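Local coordinates for protein sulfur oxygenase/reductase (Halothiobacillus neapolitanus, PDB 6QPA) that probably oxidises and reduces elemental sulfur as a mononuclear non-heme iron enzyme of 24 subunits, at residues A[160-171]-A[288-299]. Numbering follows the deposited sequence.
Sequences VVIGDHWVMDGH and AHLDKGPYYMFF
Val160 and Phe299 form a hydrogen-bonded antiparallel pair in the curled sheet of a barrel related to the dimeric alpha-beta barrel family. Paired backbone bonds join them, and join Ile162 to Met297. A classic beta bulge breaks the pattern at Trp166. Trp166 O accepts from both Asp291 N (2.7 Å) and Lys292 N (3.2 Å), while Trp166 N donates to Lys292 O. Past the bulge, Met168 N donates to His289 O.

The extended Lys292 chain, with CG anti to its backbone N (chi1 -174°), runs alongside the indole. Lys292 CD lies over the six-membered ring of Trp166, and Lys292 NZ makes a cation-pi contact with the same ring. Trp115 of the second subunit also takes this cation. With an alanine at Trp166, the lysine chain would lose the ring under CD and NZ and would probably be held less firmly.

Asp291 OD2 accepts from a water that also takes Asp169 N; OD1 bonds Tyr235 OH of the second subunit. Another water bridges His165 NE2 and Tyr296 OH, 2.7 Å from each. Gly163 CA sits over the Tyr296 ring. At the far end, His171 ND1 and His289 ND1 share one hydrogen bond of 2.8 Å, with the two ring planes at 57°.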
loop_
_atom_site.group_PDB
_atom_site.type_symbol
_atom_site.label_atom_id
_atom_site.label_comp_id
_atom_site.label_asym_id
_atom_site.label_seq_id
_atom_site.Cartn_x
_atom_site.Cartn_y
_atom_site.Cartn_z
ATOM N N VAL A 160 35.542 -8.396 34.836
ATOM C CA VAL A 160 36.088 -9.394 35.746
ATOM C C VAL A 160 36.066 -10.733 35.032
ATOM O O VAL A 160 35.041 -11.140 34.466
ATOM C CB VAL A 160 35.337 -9.442 37.089
ATOM C CG1 VAL A 160 35.863 -10.602 37.963
ATOM C CG2 VAL A 160 35.511 -8.111 37.829
ATOM N N VAL A 161 37.204 -11.401 35.040
ATOM C CA VAL A 161 37.358 -12.708 34.430
ATOM C C VAL A 161 37.675 -13.707 35.534
ATOM O O VAL A 161 38.444 -13.394 36.449
ATOM C CB VAL A 161 38.473 -12.626 33.370
ATOM C CG1 VAL A 161 39.109 -13.922 33.185
ATOM C CG2 VAL A 161 37.895 -12.083 32.055
ATOM N N ILE A 162 37.064 -14.890 35.479
ATOM C CA ILE A 162 37.327 -15.942 36.464
ATOM C C ILE A 162 37.786 -17.198 35.731
ATOM O O ILE A 162 37.042 -17.745 34.902
ATOM C CB ILE A 162 36.101 -16.251 37.332
ATOM C CG1 ILE A 162 35.616 -14.981 38.046
ATOM C CG2 ILE A 162 36.461 -17.350 38.357
ATOM C CD1 ILE A 162 34.365 -15.206 38.907
ATOM N N GLY A 163 39.002 -17.645 36.029
ATOM C CA GLY A 163 39.551 -18.853 35.449
ATOM C C GLY A 163 39.393 -20.041 36.381
ATOM O O GLY A 163 39.913 -20.039 37.496
ATOM N N ASP A 164 38.658 -21.055 35.914
ATOM C CA ASP A 164 38.370 -22.249 36.695
ATOM C C ASP A 164 39.481 -23.285 36.485
ATOM O O ASP A 164 39.729 -23.727 35.358
ATOM C CB ASP A 164 37.006 -22.810 36.291
ATOM C CG ASP A 164 36.457 -23.793 37.311
ATOM O OD1 ASP A 164 37.248 -24.291 38.127
ATOM O OD2 ASP A 164 35.239 -24.054 37.324
ATOM N N HIS A 165 40.135 -23.685 37.569
ATOM C CA HIS A 165 41.213 -24.662 37.513
ATOM C C HIS A 165 40.940 -25.762 38.528
ATOM O O HIS A 165 40.650 -25.467 39.694
ATOM C CB HIS A 165 42.569 -24.031 37.833
ATOM C CG HIS A 165 42.938 -22.873 36.962
ATOM N ND1 HIS A 165 42.329 -21.639 37.056
ATOM C CD2 HIS A 165 43.880 -22.757 35.994
ATOM C CE1 HIS A 165 42.865 -20.816 36.170
ATOM N NE2 HIS A 165 43.813 -21.467 35.516
ATOM N N TRP A 166 41.036 -27.018 38.094
ATOM C CA TRP A 166 41.087 -28.152 39.013
ATOM C C TRP A 166 42.514 -28.674 39.024
ATOM O O TRP A 166 43.038 -29.067 37.978
ATOM C CB TRP A 166 40.129 -29.271 38.615
ATOM C CG TRP A 166 38.672 -28.934 38.610
ATOM C CD1 TRP A 166 38.095 -27.687 38.681
ATOM C CD2 TRP A 166 37.589 -29.870 38.512
ATOM N NE1 TRP A 166 36.727 -27.801 38.634
ATOM C CE2 TRP A 166 36.389 -29.126 38.533
ATOM C CE3 TRP A 166 37.520 -31.264 38.415
ATOM C CZ2 TRP A 166 35.134 -29.729 38.461
ATOM C CZ3 TRP A 166 36.276 -31.863 38.344
ATOM C CH2 TRP A 166 35.099 -31.096 38.355
ATOM N N VAL A 167 43.125 -28.712 40.213
ATOM C CA VAL A 167 44.549 -28.974 40.370
ATOM C C VAL A 167 44.764 -30.425 40.778
ATOM O O VAL A 167 44.004 -30.966 41.597
ATOM C CB VAL A 167 45.170 -27.992 41.390
ATOM C CG1 VAL A 167 46.608 -28.403 41.760
ATOM C CG2 VAL A 167 45.158 -26.572 40.802
ATOM N N MET A 168 45.780 -31.066 40.173
ATOM C CA MET A 168 46.129 -32.445 40.511
ATOM C C MET A 168 46.478 -32.569 41.983
ATOM O O MET A 168 47.145 -31.705 42.556
ATOM C CB MET A 168 47.308 -32.941 39.677
ATOM C CG MET A 168 47.030 -32.866 38.175
ATOM S SD MET A 168 48.540 -33.006 37.189
ATOM C CE MET A 168 48.987 -34.729 37.483
ATOM N N ASP A 169 45.992 -33.651 42.592
ATOM C CA ASP A 169 46.299 -33.970 43.979
ATOM C C ASP A 169 47.798 -33.910 44.225
ATOM O O ASP A 169 48.580 -34.576 43.543
ATOM C CB ASP A 169 45.760 -35.359 44.308
ATOM C CG ASP A 169 45.971 -35.750 45.761
ATOM O OD1 ASP A 169 46.287 -34.893 46.605
ATOM O OD2 ASP A 169 45.779 -36.934 46.053
ATOM N N GLY A 170 48.188 -33.110 45.213
ATOM C CA GLY A 170 49.577 -32.911 45.552
ATOM C C GLY A 170 50.269 -31.784 44.811
ATOM O O GLY A 170 51.383 -31.420 45.191
ATOM N N HIS A 171 49.626 -31.170 43.813
ATOM C CA HIS A 171 50.238 -30.086 43.052
ATOM C C HIS A 171 49.778 -28.704 43.505
ATOM O O HIS A 171 50.091 -27.711 42.842
ATOM C CB HIS A 171 49.936 -30.264 41.564
ATOM C CG HIS A 171 50.584 -31.467 40.957
ATOM N ND1 HIS A 171 51.358 -31.397 39.818
ATOM C CD2 HIS A 171 50.594 -32.771 41.344
ATOM C CE1 HIS A 171 51.801 -32.606 39.516
ATOM N NE2 HIS A 171 51.356 -33.456 40.428
ATOM N N ALA A 288 50.813 -27.505 33.782
ATOM C CA ALA A 288 51.390 -28.785 34.158
ATOM C C ALA A 288 50.753 -29.391 35.401
ATOM O O ALA A 288 50.982 -30.571 35.668
ATOM C CB ALA A 288 52.901 -28.634 34.393
ATOM N N HIS A 289 49.959 -28.633 36.162
ATOM C CA HIS A 289 49.456 -29.121 37.438
ATOM C C HIS A 289 47.954 -29.328 37.458
ATOM O O HIS A 289 47.385 -29.549 38.532
ATOM C CB HIS A 289 49.878 -28.159 38.541
ATOM C CG HIS A 289 51.353 -27.926 38.571
ATOM N ND1 HIS A 289 52.258 -28.959 38.712
ATOM C CD2 HIS A 289 52.085 -26.791 38.487
ATOM C CE1 HIS A 289 53.485 -28.470 38.707
ATOM N NE2 HIS A 289 53.408 -27.158 38.566
ATOM N N LEU A 290 47.304 -29.278 36.304
ATOM C CA LEU A 290 45.855 -29.246 36.223
ATOM C C LEU A 290 45.279 -30.598 35.840
ATOM O O LEU A 290 45.789 -31.276 34.944
ATOM C CB LEU A 290 45.395 -28.214 35.199
ATOM C CG LEU A 290 45.823 -26.779 35.452
ATOM C CD1 LEU A 290 45.185 -25.887 34.361
ATOM C CD2 LEU A 290 45.399 -26.344 36.850
ATOM N N ASP A 291 44.201 -30.972 36.525
ATOM C CA ASP A 291 43.301 -32.000 36.014
ATOM C C ASP A 291 42.284 -31.430 35.042
ATOM O O ASP A 291 41.829 -32.134 34.135
ATOM C CB ASP A 291 42.560 -32.670 37.161
ATOM C CG ASP A 291 43.366 -33.768 37.797
ATOM O OD1 ASP A 291 44.130 -34.419 37.067
ATOM O OD2 ASP A 291 43.250 -33.969 39.020
ATOM N N LYS A 292 41.882 -30.187 35.240
ATOM C CA LYS A 292 40.828 -29.607 34.426
ATOM C C LYS A 292 41.088 -28.123 34.229
ATOM O O LYS A 292 41.503 -27.430 35.162
ATOM C CB LYS A 292 39.456 -29.822 35.087
ATOM C CG LYS A 292 38.264 -29.375 34.228
ATOM C CD LYS A 292 36.931 -29.758 34.887
ATOM C CE LYS A 292 35.761 -29.507 33.933
ATOM N NZ LYS A 292 34.512 -30.003 34.531
ATOM N N GLY A 293 40.792 -27.630 33.035
ATOM C CA GLY A 293 40.918 -26.218 32.766
ATOM C C GLY A 293 42.204 -25.890 32.034
ATOM O O GLY A 293 42.925 -26.777 31.558
ATOM N N PRO A 294 42.524 -24.588 31.935
ATOM C CA PRO A 294 41.705 -23.502 32.493
ATOM C C PRO A 294 40.478 -23.176 31.643
ATOM O O PRO A 294 40.485 -23.417 30.446
ATOM C CB PRO A 294 42.665 -22.309 32.516
ATOM C CG PRO A 294 43.649 -22.600 31.436
ATOM C CD PRO A 294 43.756 -24.091 31.296
ATOM N N TYR A 295 39.429 -22.663 32.285
ATOM C CA TYR A 295 38.236 -22.172 31.606
ATOM C C TYR A 295 37.931 -20.784 32.159
ATOM O O TYR A 295 37.786 -20.613 33.374
ATOM C CB TYR A 295 37.048 -23.117 31.820
ATOM C CG TYR A 295 35.800 -22.745 31.017
ATOM C CD1 TYR A 295 35.713 -23.030 29.661
ATOM C CD2 TYR A 295 34.705 -22.133 31.631
ATOM C CE1 TYR A 295 34.568 -22.710 28.925
ATOM C CE2 TYR A 295 33.566 -21.817 30.916
ATOM C CZ TYR A 295 33.502 -22.096 29.563
ATOM O OH TYR A 295 32.360 -21.778 28.870
ATOM N N TYR A 296 37.856 -19.791 31.280
ATOM C CA TYR A 296 37.707 -18.402 31.691
ATOM C C TYR A 296 36.317 -17.897 31.322
ATOM O O TYR A 296 35.968 -17.858 30.138
ATOM C CB TYR A 296 38.790 -17.548 31.035
ATOM C CG TYR A 296 40.115 -17.650 31.776
ATOM C CD1 TYR A 296 40.361 -16.858 32.878
ATOM C CD2 TYR A 296 41.090 -18.555 31.396
ATOM C CE1 TYR A 296 41.531 -16.920 33.574
ATOM C CE2 TYR A 296 42.289 -18.638 32.104
ATOM C CZ TYR A 296 42.493 -17.813 33.199
ATOM O OH TYR A 296 43.653 -17.845 33.949
ATOM N N MET A 297 35.531 -17.514 32.333
ATOM C CA MET A 297 34.253 -16.836 32.131
ATOM C C MET A 297 34.426 -15.328 32.307
ATOM O O MET A 297 35.137 -14.876 33.206
ATOM C CB MET A 297 33.192 -17.356 33.110
ATOM C CG MET A 297 32.898 -18.846 32.965
ATOM S SD MET A 297 31.967 -19.500 34.365
ATOM C CE MET A 297 30.408 -18.625 34.151
ATOM N N PHE A 298 33.770 -14.553 31.440
ATOM C CA PHE A 298 33.792 -13.096 31.500
ATOM C C PHE A 298 32.557 -12.589 32.245
ATOM O O PHE A 298 31.449 -13.064 32.004
ATOM C CB PHE A 298 33.809 -12.479 30.094
ATOM C CG PHE A 298 35.153 -12.508 29.412
ATOM C CD1 PHE A 298 36.006 -13.604 29.554
ATOM C CD2 PHE A 298 35.560 -11.435 28.605
ATOM C CE1 PHE A 298 37.242 -13.636 28.903
ATOM C CE2 PHE A 298 36.792 -11.452 27.957
ATOM C CZ PHE A 298 37.636 -12.564 28.098
ATOM N N PHE A 299 32.758 -11.605 33.126
ATOM C CA PHE A 299 31.693 -11.002 33.917
ATOM C C PHE A 299 31.768 -9.479 33.912
ATOM O O PHE A 299 32.846 -8.880 33.824
ATOM C CB PHE A 299 31.761 -11.403 35.380
ATOM C CG PHE A 299 31.567 -12.856 35.640
ATOM C CD1 PHE A 299 32.643 -13.729 35.573
ATOM C CD2 PHE A 299 30.324 -13.345 36.007
ATOM C CE1 PHE A 299 32.488 -15.067 35.854
ATOM C CE2 PHE A 299 30.153 -14.691 36.295
ATOM C CZ PHE A 299 31.246 -15.557 36.211
HETATM O O HOH W 1 45.211 -20.021 33.712
HETATM O O HOH W 2 43.906 -35.157 41.089
#